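Local atomic coordinates of extracellular solute-binding protein family 1 (Arthrobacter chlorophenolicus, PDB entry 4R2F), a protein that probably captures beta-1,3-linked glucose disaccharides such as laminaribiose outside the cell, as the solute-binding component of a sugar transporter. Residues 106-111 / 142-147; 138-141 / 146-149; 177-182 / 192-197; 234-239 / 299-304; 317-320 / 324-327. All coordinates share one frame; numbering follows the deposited sequence.

Contact 1. Residues 106-111 / 142-147; sequences QFEEQG and TSKGYV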
# COMPACT_ATOMS: atom_id res chain seq x y z
N GLN A 106 3.96 -15.58 -3.76
CA GLN A 106 5.20 -15.96 -4.41
C GLN A 106 5.84 -17.05 -3.60
O GLN A 106 6.26 -18.06 -4.15
CB GLN A 106 6.16 -14.78 -4.52
CG GLN A 106 7.39 -15.08 -5.35
CD GLN A 106 7.04 -15.72 -6.69
OE1 GLN A 106 7.62 -16.73 -7.09
NE2 GLN A 106 6.09 -15.13 -7.40
N PHE A 107 5.93 -16.86 -2.29
CA PHE A 107 6.65 -17.86 -1.48
C PHE A 107 5.86 -19.14 -1.34
O PHE A 107 6.42 -20.23 -1.16
CB PHE A 107 7.11 -17.27 -0.12
CG PHE A 107 8.12 -16.18 -0.27
CD1 PHE A 107 9.30 -16.42 -0.99
CD2 PHE A 107 7.92 -14.91 0.26
CE1 PHE A 107 10.23 -15.42 -1.18
CE2 PHE A 107 8.85 -13.91 0.07
CZ PHE A 107 10.01 -14.16 -0.64
N GLU A 108 4.55 -19.05 -1.47
CA GLU A 108 3.76 -20.27 -1.48
C GLU A 108 4.03 -21.09 -2.73
O GLU A 108 4.17 -22.31 -2.67
CB GLU A 108 2.29 -19.95 -1.41
CG GLU A 108 1.44 -21.17 -1.16
CD GLU A 108 0.56 -21.54 -2.33
OE1 GLU A 108 0.53 -20.79 -3.32
OE2 GLU A 108 -0.14 -22.57 -2.22
N GLU A 109 4.11 -20.41 -3.87
CA GLU A 109 4.39 -21.08 -5.15
C GLU A 109 5.74 -21.77 -5.07
O GLU A 109 5.91 -22.85 -5.57
CB GLU A 109 4.34 -20.04 -6.28
CG GLU A 109 4.65 -20.51 -7.69
CD GLU A 109 4.10 -19.53 -8.73
OE1 GLU A 109 4.84 -18.64 -9.19
OE2 GLU A 109 2.90 -19.64 -9.04
N GLN A 110 6.69 -21.16 -4.37
CA GLN A 110 8.03 -21.70 -4.23
C GLN A 110 8.10 -22.74 -3.14
O GLN A 110 9.14 -23.30 -2.92
CB GLN A 110 9.05 -20.60 -3.89
CG GLN A 110 9.29 -19.57 -4.97
CD GLN A 110 10.17 -18.42 -4.50
OE1 GLN A 110 10.92 -18.53 -3.53
NE2 GLN A 110 10.08 -17.32 -5.20
N GLY A 111 7.03 -22.95 -2.41
CA GLY A 111 7.01 -23.97 -1.40
C GLY A 111 7.70 -23.59 -0.10
O GLY A 111 8.09 -24.48 0.64
N THR A 142 -6.49 -20.76 -0.49
CA THR A 142 -6.19 -21.53 -1.69
C THR A 142 -6.58 -22.99 -1.47
O THR A 142 -6.86 -23.39 -0.35
CB THR A 142 -4.68 -21.49 -2.06
OG1 THR A 142 -3.92 -22.30 -1.16
CG2 THR A 142 -4.13 -20.06 -2.07
N SER A 143 -6.51 -23.77 -2.53
CA SER A 143 -6.70 -25.23 -2.48
C SER A 143 -5.90 -25.90 -1.35
O SER A 143 -6.38 -26.83 -0.73
CB SER A 143 -6.27 -25.87 -3.82
OG SER A 143 -6.80 -25.20 -4.95
N LYS A 144 -4.68 -25.42 -1.10
CA LYS A 144 -3.74 -26.07 -0.22
C LYS A 144 -3.75 -25.47 1.17
O LYS A 144 -3.12 -26.02 2.06
CB LYS A 144 -2.33 -26.01 -0.82
CG LYS A 144 -2.31 -26.34 -2.31
CD LYS A 144 -0.95 -26.52 -2.95
CE LYS A 144 -0.18 -25.27 -3.35
NZ LYS A 144 -0.91 -24.34 -4.25
N GLY A 145 -4.45 -24.35 1.36
CA GLY A 145 -4.58 -23.70 2.66
C GLY A 145 -4.60 -22.18 2.55
O GLY A 145 -4.54 -21.61 1.46
N TYR A 146 -4.66 -21.53 3.70
CA TYR A 146 -4.52 -20.07 3.81
C TYR A 146 -3.06 -19.67 3.69
O TYR A 146 -2.22 -20.12 4.49
CB TYR A 146 -5.05 -19.62 5.17
CG TYR A 146 -6.54 -19.68 5.20
CD1 TYR A 146 -7.28 -18.61 4.74
CD2 TYR A 146 -7.22 -20.80 5.67
CE1 TYR A 146 -8.65 -18.65 4.72
CE2 TYR A 146 -8.60 -20.85 5.68
CZ TYR A 146 -9.30 -19.77 5.19
OH TYR A 146 -10.66 -19.76 5.16
N VAL A 147 -2.73 -18.83 2.71
CA VAL A 147 -1.33 -18.48 2.52
C VAL A 147 -0.81 -17.47 3.57
O VAL A 147 0.39 -17.36 3.77
CB VAL A 147 -1.00 -17.97 1.10
CG1 VAL A 147 -1.46 -18.97 0.06
CG2 VAL A 147 -1.60 -16.62 0.86
O HOH W 1 1.18 -22.61 -5.33
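Glu108 OE2 is gripped by two groups, Lys144 within the contact and the hydroxyl of Tyr115 beyond it. The Lys144 NZ to Glu108 OE2 distance is 2.8 Å, a salt bridge whose hydrogen bond is weak in geometry. It joins the last turn of helix 103-109 to the tip of a beta hairpin, closed by a type I turn from Thr142 to Gly145, in this two-lobed binding protein. A water spans the other arm, giving a proton to Glu108 OE1 at 2.8 Å and accepting one from Lys144 NZ at 2.9 Å. Both carboxylate oxygens are thus tied to the same ammonium, one directly and one through solvent. The lysine gets there by folding at its far end: chi3 and chi4 both bend (-81° and -55°), bringing NZ round toward the Glu108 carboxylate.

The hairpin tip carries bonds of its own. Gly145 O receives two donors, Thr142 N at 2.9 Å and Thr142 OG1 at 2.8 Å, the latter along a lone pair in the carbonyl plane. The same hydroxyl accepts from Lys144 N, completing an ST turn. Below the charged pair, the aliphatic stem of Glu108 crosses Val147 at about a right angle, with Glu108 CG 3.8 Å from Val147 CG1.

Contact 2. Residues 138-141 / 146-149; sequences EPFK and YVAV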
# COMPACT_ATOMS: atom_id res chain seq x y z
N GLU A 138 -10.79 -14.27 3.15
CA GLU A 138 -11.04 -15.14 1.99
C GLU A 138 -10.07 -14.98 0.80
O GLU A 138 -9.74 -15.98 0.14
CB GLU A 138 -12.49 -14.94 1.50
CG GLU A 138 -13.53 -15.42 2.52
CD GLU A 138 -14.11 -14.35 3.45
OE1 GLU A 138 -13.47 -13.31 3.78
OE2 GLU A 138 -15.26 -14.60 3.88
N PRO A 139 -9.61 -13.75 0.52
CA PRO A 139 -8.61 -13.63 -0.55
C PRO A 139 -7.38 -14.54 -0.38
O PRO A 139 -6.67 -14.76 -1.36
CB PRO A 139 -8.17 -12.17 -0.45
CG PRO A 139 -9.40 -11.46 0.03
CD PRO A 139 -9.95 -12.42 1.07
N PHE A 140 -7.11 -15.00 0.83
CA PHE A 140 -5.90 -15.75 1.14
C PHE A 140 -6.10 -17.25 1.13
O PHE A 140 -5.14 -18.01 1.35
CB PHE A 140 -5.35 -15.25 2.46
CG PHE A 140 -4.96 -13.82 2.40
CD1 PHE A 140 -3.80 -13.46 1.75
CD2 PHE A 140 -5.79 -12.84 2.89
CE1 PHE A 140 -3.43 -12.14 1.62
CE2 PHE A 140 -5.43 -11.52 2.77
CZ PHE A 140 -4.25 -11.17 2.13
N LYS A 141 -7.32 -17.69 0.85
CA LYS A 141 -7.63 -19.10 0.86
C LYS A 141 -7.27 -19.69 -0.50
O LYS A 141 -7.69 -19.16 -1.52
CB LYS A 141 -9.12 -19.30 1.13
CG LYS A 141 -9.51 -20.75 1.37
CD LYS A 141 -11.03 -20.89 1.30
CE LYS A 141 -11.49 -22.32 1.56
NZ LYS A 141 -12.92 -22.48 1.17
N TYR A 146 -4.66 -21.53 3.70
CA TYR A 146 -4.52 -20.07 3.81
C TYR A 146 -3.06 -19.67 3.69
O TYR A 146 -2.22 -20.12 4.49
CB TYR A 146 -5.05 -19.62 5.17
CG TYR A 146 -6.54 -19.68 5.20
CD1 TYR A 146 -7.28 -18.61 4.74
CD2 TYR A 146 -7.22 -20.80 5.67
CE1 TYR A 146 -8.65 -18.65 4.72
CE2 TYR A 146 -8.60 -20.85 5.68
CZ TYR A 146 -9.30 -19.77 5.19
OH TYR A 146 -10.66 -19.76 5.16
N VAL A 147 -2.73 -18.83 2.71
CA VAL A 147 -1.33 -18.48 2.52
C VAL A 147 -0.81 -17.47 3.57
O VAL A 147 0.39 -17.36 3.77
CB VAL A 147 -1.00 -17.97 1.10
CG1 VAL A 147 -1.46 -18.97 0.06
CG2 VAL A 147 -1.60 -16.62 0.86
N ALA A 148 -1.72 -16.75 4.22
CA ALA A 148 -1.37 -15.71 5.19
C ALA A 148 -2.64 -15.26 5.89
O ALA A 148 -3.73 -15.73 5.56
CB ALA A 148 -0.72 -14.51 4.49
N VAL A 149 -2.49 -14.34 6.85
CA VAL A 149 -3.63 -13.79 7.60
C VAL A 149 -3.62 -12.26 7.46
O VAL A 149 -2.59 -11.62 7.70
CB VAL A 149 -3.53 -14.20 9.08
CG1 VAL A 149 -4.69 -13.64 9.87
CG2 VAL A 149 -3.47 -15.70 9.21
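Lys141 and Tyr146 form an antiparallel, non-hydrogen-bonded pair with their CA atoms 4.4 Å apart, and next to it the backbone is clasped by a hydrogen bond from Val147 N to Phe140 O of 2.9 Å, nearly straight at 162°. Phe140 O also receives a CA-H...O contact from Tyr146 CA at 3.3 Å, so one carbonyl serves two successive residues of the partner strand.

Lys141 and Tyr146 send their side chains to the same face of the sheet, and there the lysine stem crosses the phenol. Lys141 CG, placed anti to the backbone N (chi1 -171°), lies over one face of the ring, 4.3 Å from the centroid and displaced toward the rim: a CH-pi contact. Beyond CG the chain runs out extended, carrying the ammonium away from the ring. Here a long polar residue contributes its hydrocarbon part to packing while its charge goes elsewhere.

Phe140, which is buried, packs against the next two residues of the strand. Val147 CG2 meets its ring at the edge, 4.0 Å from Phe140 CD1, while Ala148 CB is 4.3 Å from that same Phe140 CD1. Phe140 CB also closes on Ala148 O, a buried carbonyl with no hydrogen-bonding partner in the model.

Around this core, Phe140 reaches Pro310 and Asn312 of strand 306-316 and lies about 9 Å, side chain to sugar, from a bound glucose unit. Ala148 and Val147 lean on helix 103-109, and Tyr146 rests against Ile120 of helix 117-126.

Contact 3. Residues 177-182 / 192-197; sequences ASLLEA and VGFATG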
# COMPACT_ATOMS: atom_id res chain seq x y z
N ALA A 177 -9.95 16.85 -15.11
CA ALA A 177 -9.92 18.17 -15.72
C ALA A 177 -9.81 19.24 -14.64
O ALA A 177 -9.03 20.16 -14.78
CB ALA A 177 -11.16 18.40 -16.58
N SER A 178 -10.56 19.10 -13.56
CA SER A 178 -10.45 20.07 -12.48
C SER A 178 -9.10 19.92 -11.71
O SER A 178 -8.56 20.91 -11.25
CB SER A 178 -11.69 20.04 -11.57
OG SER A 178 -11.86 18.81 -10.88
N LEU A 179 -8.55 18.71 -11.62
CA LEU A 179 -7.21 18.52 -11.00
C LEU A 179 -6.14 19.32 -11.75
O LEU A 179 -5.33 20.04 -11.14
CB LEU A 179 -6.84 17.03 -10.92
CG LEU A 179 -5.41 16.61 -10.56
CD1 LEU A 179 -4.96 17.26 -9.27
CD2 LEU A 179 -5.30 15.09 -10.46
N LEU A 180 -6.15 19.20 -13.07
CA LEU A 180 -5.21 19.94 -13.93
C LEU A 180 -5.35 21.45 -13.80
O LEU A 180 -4.35 22.14 -13.63
CB LEU A 180 -5.39 19.53 -15.39
CG LEU A 180 -4.42 20.16 -16.40
CD1 LEU A 180 -2.98 19.79 -16.12
CD2 LEU A 180 -4.82 19.77 -17.81
N GLU A 181 -6.57 21.98 -13.87
CA GLU A 181 -6.78 23.43 -13.69
C GLU A 181 -6.29 23.92 -12.34
O GLU A 181 -5.54 24.87 -12.25
CB GLU A 181 -8.26 23.84 -13.87
CG GLU A 181 -8.74 23.79 -15.31
CD GLU A 181 -7.83 24.55 -16.25
OE1 GLU A 181 -7.65 25.76 -16.01
OE2 GLU A 181 -7.27 23.95 -17.20
N ALA A 182 -6.72 23.26 -11.27
CA ALA A 182 -6.34 23.69 -9.95
C ALA A 182 -4.82 23.56 -9.77
O ALA A 182 -4.18 24.45 -9.20
CB ALA A 182 -7.06 22.88 -8.90
N VAL A 192 3.06 22.48 -4.92
CA VAL A 192 3.02 21.29 -5.75
C VAL A 192 1.59 20.81 -5.84
O VAL A 192 0.98 20.42 -4.85
CB VAL A 192 3.95 20.19 -5.23
CG1 VAL A 192 3.73 18.89 -6.00
CG2 VAL A 192 5.38 20.66 -5.36
N GLY A 193 1.07 20.82 -7.05
CA GLY A 193 -0.32 20.46 -7.28
C GLY A 193 -0.64 18.98 -7.24
O GLY A 193 -1.80 18.62 -7.14
N PHE A 194 0.38 18.12 -7.34
CA PHE A 194 0.16 16.70 -7.22
C PHE A 194 1.46 16.05 -6.73
O PHE A 194 2.33 15.65 -7.53
CB PHE A 194 -0.32 16.11 -8.55
CG PHE A 194 -1.10 14.84 -8.42
CD1 PHE A 194 -2.36 14.83 -7.85
CD2 PHE A 194 -0.59 13.66 -8.91
CE1 PHE A 194 -3.08 13.66 -7.74
CE2 PHE A 194 -1.32 12.49 -8.82
CZ PHE A 194 -2.56 12.49 -8.22
N ALA A 195 1.56 15.94 -5.41
CA ALA A 195 2.77 15.51 -4.77
C ALA A 195 2.84 14.01 -4.84
O ALA A 195 1.87 13.31 -4.54
CB ALA A 195 2.80 15.97 -3.32
N THR A 196 4.01 13.54 -5.24
CA THR A 196 4.30 12.11 -5.30
C THR A 196 5.82 11.93 -5.19
O THR A 196 6.55 12.90 -5.00
CB THR A 196 3.70 11.46 -6.55
OG1 THR A 196 3.69 10.04 -6.38
CG2 THR A 196 4.49 11.81 -7.79
N GLY A 197 6.30 10.70 -5.31
CA GLY A 197 7.71 10.44 -5.26
C GLY A 197 8.02 9.02 -5.65
O GLY A 197 7.26 8.11 -5.32
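A helix packed on the chain that follows it is the element at work here: Leu179 of helix 176-188 meets Gly193 and Phe194 in the segment leading away from that helix, within the lobe remote from contacts 1, 2 and 5. No hydrogen bond crosses between the two segments, and the side-chain contact is apolar. It illustrates how a single leucine fork can seat a helix against irregular backbone.

Both methyls gather at the CD1-CE1 bond of the Phe194 ring. Leu179 CD2 stands 3.8 Å from Phe194 CE1 and 3.9 Å from Phe194 CD1, while Leu179 CD1 is 3.8 Å from that same Phe194 CD1. The leucine comes to the ring obliquely, and the two side chains cross at roughly a right angle. Each is carried toward the other by its first torsion: CG lies anti to the backbone N in Leu179 (chi1 169°) and, more loosely, in Phe194 (chi1 -156°), which extends both groups outward from their own backbones, toward each other.

Other elements close over this pair. Helix 232-246 supplies Phe240 against Leu179 and Leu244 against Phe194, and Leu208 of helix 204-215 also touches the ring. The loop is steadied by backbone hydrogen bonds of Val192 with Lys270 and Ala272, and of Ala195 with Tyr273. One polar atom pays for the oily setting: Gly193 O, buried here and without a hydrogen-bonding partner in the model, faces the methyl Leu179 CD1 at 4.0 Å.

Contact 4. Residues 234-239 / 299-304; sequences NVEAVE and GPHGDK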
# COMPACT_ATOMS: atom_id res chain seq x y z
N ASN A 234 -5.81 2.69 -20.01
CA ASN A 234 -4.48 2.83 -19.47
C ASN A 234 -3.69 3.88 -20.22
O ASN A 234 -2.98 4.66 -19.61
CB ASN A 234 -3.74 1.51 -19.49
CG ASN A 234 -4.34 0.48 -18.54
OD1 ASN A 234 -5.13 0.83 -17.64
ND2 ASN A 234 -3.93 -0.77 -18.69
N VAL A 235 -3.83 3.94 -21.54
CA VAL A 235 -3.06 4.92 -22.32
C VAL A 235 -3.48 6.32 -21.93
O VAL A 235 -2.63 7.19 -21.71
CB VAL A 235 -3.24 4.74 -23.85
CG1 VAL A 235 -2.58 5.88 -24.63
CG2 VAL A 235 -2.66 3.41 -24.28
N GLU A 236 -4.78 6.54 -21.86
CA GLU A 236 -5.29 7.83 -21.41
C GLU A 236 -4.79 8.25 -20.03
O GLU A 236 -4.55 9.43 -19.80
CB GLU A 236 -6.79 7.79 -21.30
CG GLU A 236 -7.54 8.60 -22.31
CD GLU A 236 -8.98 8.71 -21.91
OE1 GLU A 236 -9.46 9.85 -21.76
OE2 GLU A 236 -9.61 7.65 -21.69
N ALA A 237 -4.73 7.28 -19.11
CA ALA A 237 -4.30 7.53 -17.76
C ALA A 237 -2.85 8.00 -17.75
O ALA A 237 -2.52 8.98 -17.10
CB ALA A 237 -4.48 6.28 -16.90
N VAL A 238 -2.02 7.33 -18.55
CA VAL A 238 -0.62 7.68 -18.64
C VAL A 238 -0.42 9.01 -19.36
O VAL A 238 0.44 9.79 -18.95
CB VAL A 238 0.20 6.57 -19.31
CG1 VAL A 238 1.65 7.02 -19.52
CG2 VAL A 238 0.20 5.33 -18.44
N GLU A 239 -1.22 9.28 -20.39
CA GLU A 239 -1.20 10.59 -21.05
C GLU A 239 -1.54 11.72 -20.08
O GLU A 239 -0.99 12.80 -20.17
CB GLU A 239 -2.17 10.63 -22.25
CG GLU A 239 -1.69 9.86 -23.47
CD GLU A 239 -2.69 9.82 -24.63
OE1 GLU A 239 -3.90 10.08 -24.43
OE2 GLU A 239 -2.26 9.52 -25.76
N GLY A 299 -12.63 10.00 -13.22
CA GLY A 299 -11.91 10.00 -14.49
C GLY A 299 -12.76 10.64 -15.59
O GLY A 299 -13.94 10.96 -15.38
N PRO A 300 -12.17 10.84 -16.77
CA PRO A 300 -12.85 11.56 -17.84
C PRO A 300 -14.09 10.85 -18.41
O PRO A 300 -14.90 11.48 -19.04
CB PRO A 300 -11.75 11.73 -18.91
CG PRO A 300 -10.77 10.65 -18.62
CD PRO A 300 -10.80 10.44 -17.14
N HIS A 301 -14.24 9.55 -18.16
CA HIS A 301 -15.42 8.80 -18.53
C HIS A 301 -16.37 8.56 -17.34
O HIS A 301 -17.32 7.81 -17.46
CB HIS A 301 -15.00 7.45 -19.13
CG HIS A 301 -14.04 7.56 -20.27
ND1 HIS A 301 -14.42 7.98 -21.53
CD2 HIS A 301 -12.71 7.30 -20.35
CE1 HIS A 301 -13.37 7.97 -22.33
NE2 HIS A 301 -12.32 7.56 -21.64
N GLY A 302 -16.11 9.18 -16.20
CA GLY A 302 -16.97 9.03 -15.04
C GLY A 302 -16.59 7.97 -14.01
O GLY A 302 -17.24 7.86 -12.98
N ASP A 303 -15.52 7.22 -14.27
CA ASP A 303 -15.10 6.14 -13.39
C ASP A 303 -14.51 6.64 -12.06
O ASP A 303 -13.80 7.65 -12.01
CB ASP A 303 -14.09 5.23 -14.07
CG ASP A 303 -14.63 4.61 -15.36
OD1 ASP A 303 -14.65 5.30 -16.40
OD2 ASP A 303 -15.00 3.43 -15.33
N LYS A 304 -14.81 5.90 -10.99
CA LYS A 304 -14.30 6.14 -9.65
C LYS A 304 -13.61 4.88 -9.17
O LYS A 304 -14.14 3.79 -9.33
CB LYS A 304 -15.46 6.43 -8.71
CG LYS A 304 -16.31 7.60 -9.15
CD LYS A 304 -15.56 8.88 -8.87
CE LYS A 304 -15.84 9.33 -7.46
NZ LYS A 304 -17.07 10.17 -7.47
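The first torsion of Glu236 is held away from the staggered positions, at -110°, with an extended chain beyond CG, while His301 turns its CG beside its own backbone N (chi1 -54°); together these bring carboxylate and imidazole to meet from opposite directions. The result is a His-carboxylate hydrogen bond between helix 232-246 and a type I beta turn, Gly299 to Gly302, on the surface of the lobe that also holds contact 3.

His301 NE2 donates to Glu236 OE2 at 2.7 Å, with an N-H...O angle of 147°. The oxygen sits at the ring edge, close to the imidazole plane, and is approached on its syn side slightly out of the carboxylate plane. The two flat groups are nonetheless turned steeply against each other. Glu236 OE2 has a second donor in Asn216 ND2, so two donors hold this oxygen, and the side chains of Pro300 and His301 also touch Asn216. A carboxylate this near would be expected to favour the protonated imidazole.

As a worked case of a turn pinned to a helix, the site has a further tie: the adjoining Arg233 forms a salt bridge with Asp303. The turn is closed by Gly302 N bonding to Gly299 O at 2.9 Å. The other carboxylate oxygen meets the proline instead, with Glu236 OE1 3.5 Å from Pro300 CG.

Contact 5. Residues 317-320 / 324-327; sequences TNTP and ASEE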
# COMPACT_ATOMS: atom_id res chain seq x y z
N THR A 317 8.43 -21.86 6.18
CA THR A 317 8.86 -23.21 6.54
C THR A 317 10.13 -23.22 7.37
O THR A 317 10.33 -24.12 8.17
CB THR A 317 9.07 -24.12 5.31
OG1 THR A 317 9.98 -23.48 4.40
CG2 THR A 317 7.73 -24.41 4.59
N ASN A 318 10.99 -22.22 7.18
CA ASN A 318 12.20 -22.12 7.97
C ASN A 318 11.92 -21.54 9.33
O ASN A 318 12.09 -20.33 9.55
CB ASN A 318 13.26 -21.28 7.24
CG ASN A 318 14.59 -21.27 7.99
OD1 ASN A 318 14.76 -21.98 8.97
ND2 ASN A 318 15.51 -20.43 7.56
N THR A 319 11.48 -22.40 10.24
CA THR A 319 11.16 -22.01 11.61
C THR A 319 11.73 -23.08 12.52
O THR A 319 11.77 -24.24 12.14
CB THR A 319 9.62 -21.89 11.86
OG1 THR A 319 9.34 -21.66 13.26
CG2 THR A 319 8.88 -23.15 11.43
N PRO A 320 12.19 -22.70 13.70
CA PRO A 320 12.61 -23.72 14.66
C PRO A 320 11.44 -24.50 15.19
O PRO A 320 11.62 -25.62 15.64
CB PRO A 320 13.26 -22.90 15.78
CG PRO A 320 12.61 -21.56 15.68
CD PRO A 320 12.45 -21.34 14.21
N ALA A 324 5.27 -22.76 17.48
CA ALA A 324 5.65 -21.46 18.02
C ALA A 324 5.35 -20.33 17.03
O ALA A 324 4.88 -19.27 17.43
CB ALA A 324 7.12 -21.46 18.42
N SER A 325 5.65 -20.53 15.75
CA SER A 325 5.26 -19.54 14.74
C SER A 325 3.76 -19.22 14.90
O SER A 325 3.37 -18.07 14.97
CB SER A 325 5.54 -20.06 13.34
OG SER A 325 6.93 -20.18 13.10
N GLU A 326 2.95 -20.27 15.04
CA GLU A 326 1.50 -20.14 15.13
C GLU A 326 1.08 -19.42 16.38
O GLU A 326 0.24 -18.54 16.33
CB GLU A 326 0.85 -21.52 15.04
CG GLU A 326 0.90 -22.03 13.62
CD GLU A 326 0.77 -23.52 13.48
OE1 GLU A 326 0.69 -24.28 14.49
OE2 GLU A 326 0.73 -23.94 12.31
N GLU A 327 1.69 -19.77 17.51
CA GLU A 327 1.43 -19.06 18.75
C GLU A 327 1.81 -17.59 18.65
O GLU A 327 1.06 -16.73 19.12
CB GLU A 327 2.18 -19.70 19.93
CG GLU A 327 1.59 -21.03 20.41
CD GLU A 327 0.12 -20.96 20.82
OE1 GLU A 327 -0.27 -20.06 21.60
OE2 GLU A 327 -0.65 -21.84 20.39
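The approach to helix 322-335 from strand 306-316 is a short connection containing an inverse gamma turn, and its Thr319 meets Ser325 in the first turn of the helix. The meeting rests on a single hydrogen bond between hydroxyls, Thr319 OG1 to Ser325 OG, 2.8 Å long. Either oxygen could be the donor.

Thr319 places OG1 anti to its own nitrogen (chi1 174°), which points the hydroxyl at the helix; Ser325, with chi1 -68°, swings OG beside its backbone N to meet it. The serine oxygen comes in close alongside the threonine, 3.4 Å from Thr319 CB and 3.9 Å from Thr319 CG2, a closeness that follows from the bond to the adjoining hydroxyl. Just before this, the inverse gamma turn, centred on Asn318, kinks the chain, marked by a weak bond from Thr319 N to Thr317 O.

The neighbourhood is mainly apolar. Ile40 of strand 40-44 touches both Thr319 and Ser325, as does Ala95, and Met315 of strand 306-316 reaches Ser325. Ahead of the helix, Ser321 N bonds to Thr319 OG1, and Ser321 OG to Ala324 N, linking the connection to the start of the helix step by step.

A general lesson follows about joining a loop to a helix: Thr319 OG1 takes part in two bonds, one from the Ser321 backbone and one with Ser325 OG, so uncharged groups alone make this link between loop and helix.

In the fold
Followed from the N terminus, contact 1 opens first, closing a loop of thirty residues between helix 103-109 and the hairpin 142-147. Contact 2, a local hairpin pairing, opens within that span and overlaps its end, running two residues beyond it on the same strand 145-161 and sharing Tyr146 and Val147 with it. Contact 3 then closes a short helix-to-loop excursion in the other lobe, and contact 4, across 59 residues, ties helix 232-246 to the loop segment 299-304; their centres are 15 Å apart. Contact 5 closes the connection to helix 322-335 back beside contact 1, where Gly111 packs on Thr317. The chain thus crosses between lobes and returns.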